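Local atomic coordinates of amidohydrolase (Staphylococcus aureus, PDB entry 3NUR), a protein that probably hydrolyses carbon-nitrogen (amide-type) bonds, as a metal-dependent amidohydrolase built on a TIM barrel, though its substrate is not established. Residues R145-C150 with D176-T181; C150-G155 with E183-P188; D300-E305 with D309-A314. All blocks are in the same frame, centred on the assembly; numbering follows the deposited sequence.

Contacts 1 and 2 join the same two elements, helix 140-152 and helix 176-185, at successive levels: contact 1 is partly buried, whereas contact 2 lies at the surface where both helices end. They share Cys150, and their centres are 8 Å apart. Contact 3 lies on another side of the barrel, its centre 28 Å from that of contact 1, and packs helix 296-306 on the segment that follows it; it is buried. None of the three has a hydrogen bond between its segments. Contact 1 sets an aromatic ring against a methyl and a carbonyl, contact 2 joins branched aliphatics beside an amide, and contact 3 rests on one isoleucine.

Contact 1 of 3, residues R145-C150 with D176-T181; sequences REFERC and DIIFKT
Phe147 lays its CB and the CD2 side of its ring against the CG2 methyl of Thr181, with Phe147 CB and Thr181 CG2 4.0 Å apart. The two side chains lie alongside, pointing opposite ways, and the methyl meets the ring obliquely. With CG anti to the backbone N (chi1 -157°), the phenyl is carried across to helix 176-185, where its edge comes near the carbonyl of Ile178: Phe147 CE2 lies 3.8 Å from Ile178 O, close to the ring plane. A weakly positive C-H edge suits a carbonyl oxygen there. Ile178 adds its CG2 at the margin, 4.5 Å from Phe147 CD2.

Threonine suits its place because its two branches divide the work. Thr181 OG1 turns back and donates to Ile177 O at 2.7 Å, an oxygen that also accepts from Thr181 N; the two donors approach it from opposite faces of the carbonyl plane. The hydroxyl is thereby satisfied within its own helix, while CG2, anti to the backbone N, is presented to Phe147. On helix 140-152, Arg149 holds Glu146 through two nitrogens, one to each carboxylate oxygen, Arg149 NE bonding Glu146 OE1 at 2.7 Å and NH1 bonding OE2. Asn115 and Asp116 extend this polar group to helix 104-124.

The helix axes run nearly parallel, 10.0 Å apart at an angle of 19°, as neighbouring outer helices of a TIM barrel do. Phe147 also touches Val187, just ahead of strand 189-192, while Glu146, Arg149 and Cys150 meet helix 104-124, placing helix 140-152 between two helical neighbours.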
loop_
_atom_site.group_PDB
_atom_site.type_symbol
_atom_site.label_atom_id
_atom_site.label_comp_id
_atom_site.label_asym_id
_atom_site.label_seq_id
_atom_site.Cartn_x
_atom_site.Cartn_y
_atom_site.Cartn_z
ATOM N N ARG A 145 17.563 -4.538 6.760
ATOM C CA ARG A 145 18.280 -5.774 6.392
ATOM C C ARG A 145 17.299 -6.828 5.853
ATOM O O ARG A 145 17.606 -7.510 4.872
ATOM C CB ARG A 145 19.062 -6.340 7.603
ATOM C CG ARG A 145 20.249 -5.464 8.031
ATOM C CD ARG A 145 21.237 -6.191 8.955
ATOM N NE ARG A 145 20.583 -6.768 10.132
ATOM C CZ ARG A 145 20.398 -6.128 11.284
ATOM N NH1 ARG A 145 20.840 -4.886 11.440
ATOM N NH2 ARG A 145 19.770 -6.724 12.289
ATOM N N GLU A 146 16.102 -6.927 6.453
ATOM C CA GLU A 146 15.067 -7.855 5.965
ATOM C C GLU A 146 14.535 -7.413 4.599
ATOM O O GLU A 146 14.210 -8.251 3.766
ATOM C CB GLU A 146 13.917 -8.000 6.975
ATOM C CG GLU A 146 12.839 -9.012 6.583
ATOM C CD GLU A 146 13.263 -10.460 6.364
ATOM O OE1 GLU A 146 14.455 -10.785 6.581
ATOM O OE2 GLU A 146 12.386 -11.284 6.019
ATOM N N PHE A 147 14.466 -6.104 4.376
ATOM C CA PHE A 147 14.048 -5.528 3.095
ATOM C C PHE A 147 15.025 -5.984 1.999
ATOM O O PHE A 147 14.596 -6.467 0.947
ATOM C CB PHE A 147 14.047 -3.982 3.182
ATOM C CG PHE A 147 13.172 -3.211 2.213
ATOM C CD1 PHE A 147 12.574 -3.845 1.125
ATOM C CD2 PHE A 147 12.931 -1.853 2.401
ATOM C CE1 PHE A 147 11.762 -3.128 0.228
ATOM C CE2 PHE A 147 12.111 -1.140 1.518
ATOM C CZ PHE A 147 11.535 -1.779 0.429
ATOM N N GLU A 148 16.332 -5.822 2.257
ATOM C CA GLU A 148 17.405 -6.207 1.339
ATOM C C GLU A 148 17.331 -7.709 1.061
ATOM O O GLU A 148 17.474 -8.111 -0.103
ATOM C CB GLU A 148 18.785 -5.800 1.912
ATOM C CG GLU A 148 19.960 -6.053 0.964
ATOM C CD GLU A 148 20.608 -7.431 1.010
ATOM O OE1 GLU A 148 20.702 -8.019 2.112
ATOM O OE2 GLU A 148 21.042 -7.912 -0.062
ATOM N N ARG A 149 17.089 -8.530 2.118
ATOM C CA ARG A 149 16.982 -9.989 1.989
ATOM C C ARG A 149 15.806 -10.356 1.081
ATOM O O ARG A 149 15.965 -11.178 0.191
ATOM C CB ARG A 149 16.844 -10.671 3.360
ATOM C CG ARG A 149 16.884 -12.188 3.283
ATOM C CD ARG A 149 16.692 -12.828 4.632
ATOM N NE ARG A 149 15.293 -12.857 5.057
ATOM C CZ ARG A 149 14.459 -13.866 4.834
ATOM N NH1 ARG A 149 13.223 -13.823 5.299
ATOM N NH2 ARG A 149 14.854 -14.922 4.131
ATOM N N CYS A 150 14.643 -9.712 1.279
ATOM C CA CYS A 150 13.453 -9.964 0.470
ATOM C C CYS A 150 13.702 -9.678 -0.994
ATOM O O CYS A 150 13.314 -10.471 -1.846
ATOM C CB CYS A 150 12.273 -9.152 0.998
ATOM S SG CYS A 150 11.568 -9.810 2.525
ATOM N N ASP A 176 14.619 6.706 8.618
ATOM C CA ASP A 176 15.207 7.126 7.337
ATOM C C ASP A 176 15.835 5.948 6.558
ATOM O O ASP A 176 15.644 5.853 5.352
ATOM C CB ASP A 176 16.255 8.232 7.563
ATOM C CG ASP A 176 16.760 8.815 6.264
ATOM O OD1 ASP A 176 16.101 9.725 5.731
ATOM O OD2 ASP A 176 17.773 8.329 5.765
ATOM N N ILE A 177 16.515 5.026 7.273
ATOM C CA ILE A 177 17.170 3.844 6.706
ATOM C C ILE A 177 16.250 2.963 5.837
ATOM O O ILE A 177 16.726 2.358 4.868
ATOM C CB ILE A 177 17.904 3.029 7.821
ATOM C CG1 ILE A 177 18.873 1.960 7.250
ATOM C CG2 ILE A 177 16.939 2.428 8.848
ATOM C CD1 ILE A 177 19.995 2.516 6.360
ATOM N N ILE A 178 14.949 2.907 6.172
ATOM C CA ILE A 178 13.977 2.097 5.424
ATOM C C ILE A 178 13.792 2.686 4.015
ATOM O O ILE A 178 13.823 1.939 3.034
ATOM C CB ILE A 178 12.643 1.939 6.218
ATOM C CG1 ILE A 178 12.888 1.161 7.548
ATOM C CG2 ILE A 178 11.558 1.251 5.349
ATOM C CD1 ILE A 178 11.702 1.209 8.605
ATOM N N PHE A 179 13.626 4.024 3.930
ATOM C CA PHE A 179 13.437 4.746 2.667
ATOM C C PHE A 179 14.712 4.734 1.834
ATOM O O PHE A 179 14.629 4.568 0.626
ATOM C CB PHE A 179 12.914 6.170 2.923
ATOM C CG PHE A 179 11.637 6.112 3.733
ATOM C CD1 PHE A 179 10.417 5.818 3.121
ATOM C CD2 PHE A 179 11.661 6.286 5.110
ATOM C CE1 PHE A 179 9.242 5.710 3.878
ATOM C CE2 PHE A 179 10.487 6.172 5.867
ATOM C CZ PHE A 179 9.292 5.871 5.252
ATOM N N LYS A 180 15.885 4.908 2.485
ATOM C CA LYS A 180 17.197 4.863 1.839
ATOM C C LYS A 180 17.375 3.488 1.186
ATOM O O LYS A 180 17.812 3.410 0.044
ATOM C CB LYS A 180 18.299 5.086 2.887
ATOM C CG LYS A 180 19.706 5.171 2.298
ATOM C CD LYS A 180 20.712 5.513 3.399
ATOM C CE LYS A 180 21.993 6.061 2.835
ATOM N NZ LYS A 180 22.870 6.595 3.911
ATOM N N THR A 181 16.980 2.423 1.897
ATOM C CA THR A 181 17.084 1.043 1.427
ATOM C C THR A 181 16.209 0.816 0.201
ATOM O O THR A 181 16.694 0.292 -0.796
ATOM C CB THR A 181 16.855 0.066 2.585
ATOM O OG1 THR A 181 17.858 0.313 3.572
ATOM C CG2 THR A 181 16.937 -1.371 2.153
#

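Contact 2 of 3, residues C150-G155 with E183-P188; sequences CINDLG and ENLDVP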
loop_
_atom_site.group_PDB
_atom_site.type_symbol
_atom_site.label_atom_id
_atom_site.label_comp_id
_atom_site.label_asym_id
_atom_site.label_seq_id
_atom_site.Cartn_x
_atom_site.Cartn_y
_atom_site.Cartn_z
ATOM N N CYS A 150 14.643 -9.712 1.279
ATOM C CA CYS A 150 13.453 -9.964 0.470
ATOM C C CYS A 150 13.702 -9.678 -0.994
ATOM O O CYS A 150 13.314 -10.471 -1.846
ATOM C CB CYS A 150 12.273 -9.152 0.998
ATOM S SG CYS A 150 11.568 -9.810 2.525
ATOM N N ILE A 151 14.347 -8.546 -1.291
ATOM C CA ILE A 151 14.591 -8.159 -2.667
ATOM C C ILE A 151 15.648 -9.039 -3.298
ATOM O O ILE A 151 15.382 -9.653 -4.325
ATOM C CB ILE A 151 14.872 -6.628 -2.815
ATOM C CG1 ILE A 151 13.756 -5.739 -2.177
ATOM C CG2 ILE A 151 15.166 -6.218 -4.278
ATOM C CD1 ILE A 151 12.283 -6.078 -2.396
ATOM N N ASN A 152 16.827 -9.127 -2.673
ATOM C CA ASN A 152 17.955 -9.875 -3.235
ATOM C C ASN A 152 17.924 -11.402 -3.121
ATOM O O ASN A 152 18.413 -12.072 -4.025
ATOM C CB ASN A 152 19.292 -9.252 -2.803
ATOM C CG ASN A 152 19.497 -7.853 -3.352
ATOM O OD1 ASN A 152 18.910 -7.459 -4.370
ATOM N ND2 ASN A 152 20.309 -7.062 -2.678
ATOM N N ASP A 153 17.371 -11.958 -2.036
ATOM C CA ASP A 153 17.296 -13.411 -1.872
ATOM C C ASP A 153 15.962 -13.983 -2.274
ATOM O O ASP A 153 15.932 -15.089 -2.786
ATOM C CB ASP A 153 17.583 -13.847 -0.417
ATOM C CG ASP A 153 18.958 -13.526 0.124
ATOM O OD1 ASP A 153 19.761 -12.908 -0.614
ATOM O OD2 ASP A 153 19.243 -13.913 1.288
ATOM N N LEU A 154 14.845 -13.276 -1.989
ATOM C CA LEU A 154 13.522 -13.818 -2.247
ATOM C C LEU A 154 12.885 -13.383 -3.566
ATOM O O LEU A 154 11.856 -13.936 -3.933
ATOM C CB LEU A 154 12.560 -13.583 -1.052
ATOM C CG LEU A 154 13.053 -13.988 0.355
ATOM C CD1 LEU A 154 11.958 -13.763 1.394
ATOM C CD2 LEU A 154 13.522 -15.486 0.393
ATOM N N GLY A 155 13.489 -12.414 -4.248
ATOM C CA GLY A 155 12.970 -11.927 -5.525
ATOM C C GLY A 155 11.708 -11.090 -5.391
ATOM O O GLY A 155 10.921 -10.976 -6.346
ATOM N N GLU A 183 15.144 3.078 -1.980
ATOM C CA GLU A 183 15.708 3.768 -3.149
ATOM C C GLU A 183 16.910 2.997 -3.726
ATOM O O GLU A 183 16.982 2.782 -4.939
ATOM C CB GLU A 183 16.084 5.215 -2.823
ATOM C CG GLU A 183 16.307 6.034 -4.092
ATOM C CD GLU A 183 17.142 7.295 -3.984
ATOM O OE1 GLU A 183 18.079 7.333 -3.155
ATOM O OE2 GLU A 183 16.872 8.241 -4.759
ATOM N N ASN A 184 17.813 2.534 -2.837
ATOM C CA ASN A 184 19.001 1.749 -3.197
ATOM C C ASN A 184 18.612 0.480 -3.951
ATOM O O ASN A 184 19.275 0.131 -4.927
ATOM C CB ASN A 184 19.810 1.389 -1.950
ATOM C CG ASN A 184 20.755 2.476 -1.473
ATOM O OD1 ASN A 184 20.948 3.515 -2.120
ATOM N ND2 ASN A 184 21.386 2.256 -0.320
ATOM N N LEU A 185 17.524 -0.186 -3.520
ATOM C CA LEU A 185 17.039 -1.412 -4.153
ATOM C C LEU A 185 16.155 -1.146 -5.385
ATOM O O LEU A 185 15.830 -2.098 -6.102
ATOM C CB LEU A 185 16.291 -2.277 -3.135
ATOM C CG LEU A 185 17.091 -2.800 -1.933
ATOM C CD1 LEU A 185 16.149 -3.299 -0.839
ATOM C CD2 LEU A 185 18.078 -3.878 -2.341
ATOM N N ASP A 186 15.789 0.144 -5.640
ATOM C CA ASP A 186 14.935 0.570 -6.767
ATOM C C ASP A 186 13.546 -0.102 -6.723
ATOM O O ASP A 186 13.027 -0.599 -7.734
ATOM C CB ASP A 186 15.638 0.359 -8.125
ATOM C CG ASP A 186 15.095 1.209 -9.252
ATOM O OD1 ASP A 186 14.593 2.329 -8.973
ATOM O OD2 ASP A 186 15.216 0.784 -10.418
ATOM N N VAL A 187 12.965 -0.151 -5.515
ATOM C CA VAL A 187 11.650 -0.776 -5.323
ATOM C C VAL A 187 10.714 0.193 -4.581
ATOM O O VAL A 187 11.204 0.980 -3.770
ATOM C CB VAL A 187 11.718 -2.153 -4.614
ATOM C CG1 VAL A 187 12.426 -3.204 -5.479
ATOM C CG2 VAL A 187 12.358 -2.047 -3.220
ATOM N N PRO A 188 9.373 0.109 -4.794
ATOM C CA PRO A 188 8.473 1.024 -4.071
ATOM C C PRO A 188 8.065 0.503 -2.680
ATOM O O PRO A 188 8.244 -0.673 -2.341
ATOM C CB PRO A 188 7.252 1.085 -4.994
ATOM C CG PRO A 188 7.175 -0.302 -5.581
ATOM C CD PRO A 188 8.614 -0.750 -5.741
#
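Ile151 and Leu185 make the tight part of this contact, with Ile151 CG1 3.7 Å from Leu185 CD1 and Ile151 CB also close to that methyl. The two side chains cross obliquely, so one leucine methyl rests on the isoleucine near its branch point. From the loop after helix 176-185, Val187 reaches tip to tip toward the same isoleucine; Val187 CG2 is 4.1 Å from both CG1 and CD1 of Ile151. That methyl stands between the backbone N and the carbonyl carbon of Val187, while CG1 takes the position anti to the carbonyl carbon (chi1 -66°). Branched aliphatics suit this place because their separate methyls can meet different neighbours: Leu185 sets CD1 on Ile151 and CD2 beside Asn152.

The contact is looser at Asn152, an exposed residue at its edge. Leu185 CD2 lies 3.9 Å from Asn152 ND2, a van der Waals approach to a polar group. The amide nitrogen is engaged in its own helix, donating to Glu148 OE2, so a side chain with a polar end can border the leucine here while facing solvent.

Both segments turn as they leave their helices. Asp186, with positive phi (59°), ends helix 176-185 in a Schellman motif, including Asp186 N to Glu183 O at 3.0 Å. Gly155 also has positive phi, which glycine adopts easily. Beyond these turns the backbones of Pro188 and Ala159 are hydrogen-bonded, leading into the parallel neighbours 189-192 and 159-162. Consecutive helices that turn into adjacent parallel strands in this way are typical of the beta-alpha units of a TIM barrel.

Contact 3 of 3, residues D300-E305 with D309-A314; sequences DLVKKE and DRILYA
Ile311 carries this contact with the outer arm of its side chain, setting CG1 and CD1 against Val302. Ile311 CG1 and Ile311 CD1 both lie 3.8 Å from Val302 CG1, so a single valine methyl meets the last two carbons of the arm as the side chains cross. CG1 stands anti to the carbonyl carbon of Ile311 (chi1 -56°), and CD1 then continues in an extended line (chi2 166°), carrying the arm toward helix 296-306. On the helix, Val302 holds CG1 anti to its backbone N (chi1 165°), which turns that methyl toward the isoleucine. Valine and isoleucine, branched at CB and without polar side-chain atoms, suit a buried interface where no polar group meets them across the two segments.

The end of the isoleucine also reaches the helix backbone, with Ile311 CD1 4.1 Å from Lys303 CA. Lysine fits at this border because its first carbons can lie beside an apolar neighbour while an extended chain takes the ammonium elsewhere: Lys303 CB is 4.4 Å from Ile311 CD1, and NZ makes a long, weak ion pair with Glu338.

Val302 also touches Ile288 and Trp254, and Ile311 touches Ile342 of helix 336-351. Ala314, two residues before the calcium ligand Asp316, packs on Glu28, another ligand of the calcium ion. Side-chain chemistry between the segments is apolar, consistent with shape and burial, not directed bonds, holding 300-305 against 309-314.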
loop_
_atom_site.group_PDB
_atom_site.type_symbol
_atom_site.label_atom_id
_atom_site.label_comp_id
_atom_site.label_asym_id
_atom_site.label_seq_id
_atom_site.Cartn_x
_atom_site.Cartn_y
_atom_site.Cartn_z
ATOM N N ASP A 300 -12.064 9.925 -11.680
ATOM C CA ASP A 300 -11.958 11.183 -12.441
ATOM C C ASP A 300 -11.121 12.232 -11.715
ATOM O O ASP A 300 -10.301 12.890 -12.355
ATOM C CB ASP A 300 -13.344 11.748 -12.776
ATOM C CG ASP A 300 -14.170 10.879 -13.711
ATOM O OD1 ASP A 300 -13.589 9.983 -14.368
ATOM O OD2 ASP A 300 -15.401 11.055 -13.746
ATOM N N LEU A 301 -11.307 12.369 -10.387
ATOM C CA LEU A 301 -10.519 13.333 -9.606
ATOM C C LEU A 301 -9.026 12.991 -9.650
ATOM O O LEU A 301 -8.189 13.862 -9.900
ATOM C CB LEU A 301 -11.016 13.339 -8.147
ATOM C CG LEU A 301 -10.209 14.225 -7.165
ATOM C CD1 LEU A 301 -10.553 15.690 -7.350
ATOM C CD2 LEU A 301 -10.486 13.816 -5.725
ATOM N N VAL A 302 -8.701 11.714 -9.421
ATOM C CA VAL A 302 -7.321 11.221 -9.373
ATOM C C VAL A 302 -6.670 11.397 -10.746
ATOM O O VAL A 302 -5.548 11.895 -10.821
ATOM C CB VAL A 302 -7.289 9.755 -8.840
ATOM C CG1 VAL A 302 -5.943 9.072 -9.107
ATOM C CG2 VAL A 302 -7.641 9.706 -7.345
ATOM N N LYS A 303 -7.388 11.060 -11.831
ATOM C CA LYS A 303 -6.835 11.255 -13.181
ATOM C C LYS A 303 -6.478 12.736 -13.435
ATOM O O LYS A 303 -5.435 13.014 -14.025
ATOM C CB LYS A 303 -7.827 10.748 -14.245
ATOM C CG LYS A 303 -7.255 10.694 -15.662
ATOM C CD LYS A 303 -8.369 10.497 -16.682
ATOM C CE LYS A 303 -7.897 10.627 -18.112
ATOM N NZ LYS A 303 -9.023 10.497 -19.081
ATOM N N LYS A 304 -7.333 13.687 -13.008
ATOM C CA LYS A 304 -7.057 15.115 -13.240
ATOM C C LYS A 304 -5.899 15.634 -12.384
ATOM O O LYS A 304 -5.164 16.514 -12.817
ATOM C CB LYS A 304 -8.316 15.967 -12.927
ATOM C CG LYS A 304 -9.480 15.747 -13.869
ATOM C CD LYS A 304 -10.810 16.121 -13.190
ATOM C CE LYS A 304 -11.997 15.732 -14.040
ATOM N NZ LYS A 304 -13.262 15.723 -13.259
ATOM N N GLU A 305 -5.753 15.096 -11.162
ATOM C CA GLU A 305 -4.750 15.534 -10.189
ATOM C C GLU A 305 -3.354 14.974 -10.407
ATOM O O GLU A 305 -2.394 15.744 -10.377
ATOM C CB GLU A 305 -5.215 15.232 -8.750
ATOM C CG GLU A 305 -6.401 16.072 -8.296
ATOM C CD GLU A 305 -6.183 17.572 -8.313
ATOM O OE1 GLU A 305 -5.020 18.016 -8.169
ATOM O OE2 GLU A 305 -7.186 18.306 -8.467
ATOM N N ASP A 309 -0.504 8.132 -15.758
ATOM C CA ASP A 309 0.765 7.425 -15.579
ATOM C C ASP A 309 1.021 7.008 -14.134
ATOM O O ASP A 309 1.942 6.237 -13.885
ATOM C CB ASP A 309 1.939 8.293 -16.077
ATOM C CG ASP A 309 1.988 8.522 -17.581
ATOM O OD1 ASP A 309 1.779 7.548 -18.338
ATOM O OD2 ASP A 309 2.329 9.651 -17.998
ATOM N N ARG A 310 0.254 7.569 -13.191
ATOM C CA ARG A 310 0.470 7.349 -11.758
ATOM C C ARG A 310 -0.596 6.472 -11.122
ATOM O O ARG A 310 -0.598 6.301 -9.899
ATOM C CB ARG A 310 0.580 8.723 -11.026
ATOM C CG ARG A 310 1.632 9.696 -11.607
ATOM C CD ARG A 310 3.036 9.117 -11.792
ATOM N NE ARG A 310 3.631 8.752 -10.506
ATOM C CZ ARG A 310 4.924 8.488 -10.332
ATOM N NH1 ARG A 310 5.764 8.540 -11.361
ATOM N NH2 ARG A 310 5.387 8.174 -9.128
ATOM N N ILE A 311 -1.480 5.882 -11.936
ATOM C CA ILE A 311 -2.550 5.039 -11.403
ATOM C C ILE A 311 -2.251 3.559 -11.611
ATOM O O ILE A 311 -1.954 3.127 -12.728
ATOM C CB ILE A 311 -3.942 5.453 -11.977
ATOM C CG1 ILE A 311 -4.244 6.957 -11.697
ATOM C CG2 ILE A 311 -5.069 4.549 -11.452
ATOM C CD1 ILE A 311 -5.417 7.507 -12.519
ATOM N N LEU A 312 -2.350 2.790 -10.528
ATOM C CA LEU A 312 -2.161 1.337 -10.551
ATOM C C LEU A 312 -3.471 0.670 -10.177
ATOM O O LEU A 312 -4.308 1.310 -9.564
ATOM C CB LEU A 312 -1.052 0.902 -9.565
ATOM C CG LEU A 312 0.334 1.492 -9.777
ATOM C CD1 LEU A 312 1.271 1.100 -8.622
ATOM C CD2 LEU A 312 0.917 1.083 -11.127
ATOM N N TYR A 313 -3.677 -0.590 -10.582
ATOM C CA TYR A 313 -4.917 -1.299 -10.285
ATOM C C TYR A 313 -4.774 -2.143 -9.019
ATOM O O TYR A 313 -3.662 -2.516 -8.651
ATOM C CB TYR A 313 -5.351 -2.126 -11.509
ATOM C CG TYR A 313 -6.847 -2.271 -11.695
ATOM C CD1 TYR A 313 -7.720 -1.245 -11.339
ATOM C CD2 TYR A 313 -7.388 -3.418 -12.277
ATOM C CE1 TYR A 313 -9.096 -1.353 -11.557
ATOM C CE2 TYR A 313 -8.762 -3.538 -12.500
ATOM C CZ TYR A 313 -9.612 -2.508 -12.130
ATOM O OH TYR A 313 -10.967 -2.637 -12.332
ATOM N N ALA A 314 -5.877 -2.365 -8.308
ATOM C CA ALA A 314 -5.876 -3.115 -7.033
ATOM C C ALA A 314 -7.302 -3.460 -6.657
ATOM O O ALA A 314 -8.206 -2.660 -6.908
ATOM C CB ALA A 314 -5.242 -2.280 -5.923
#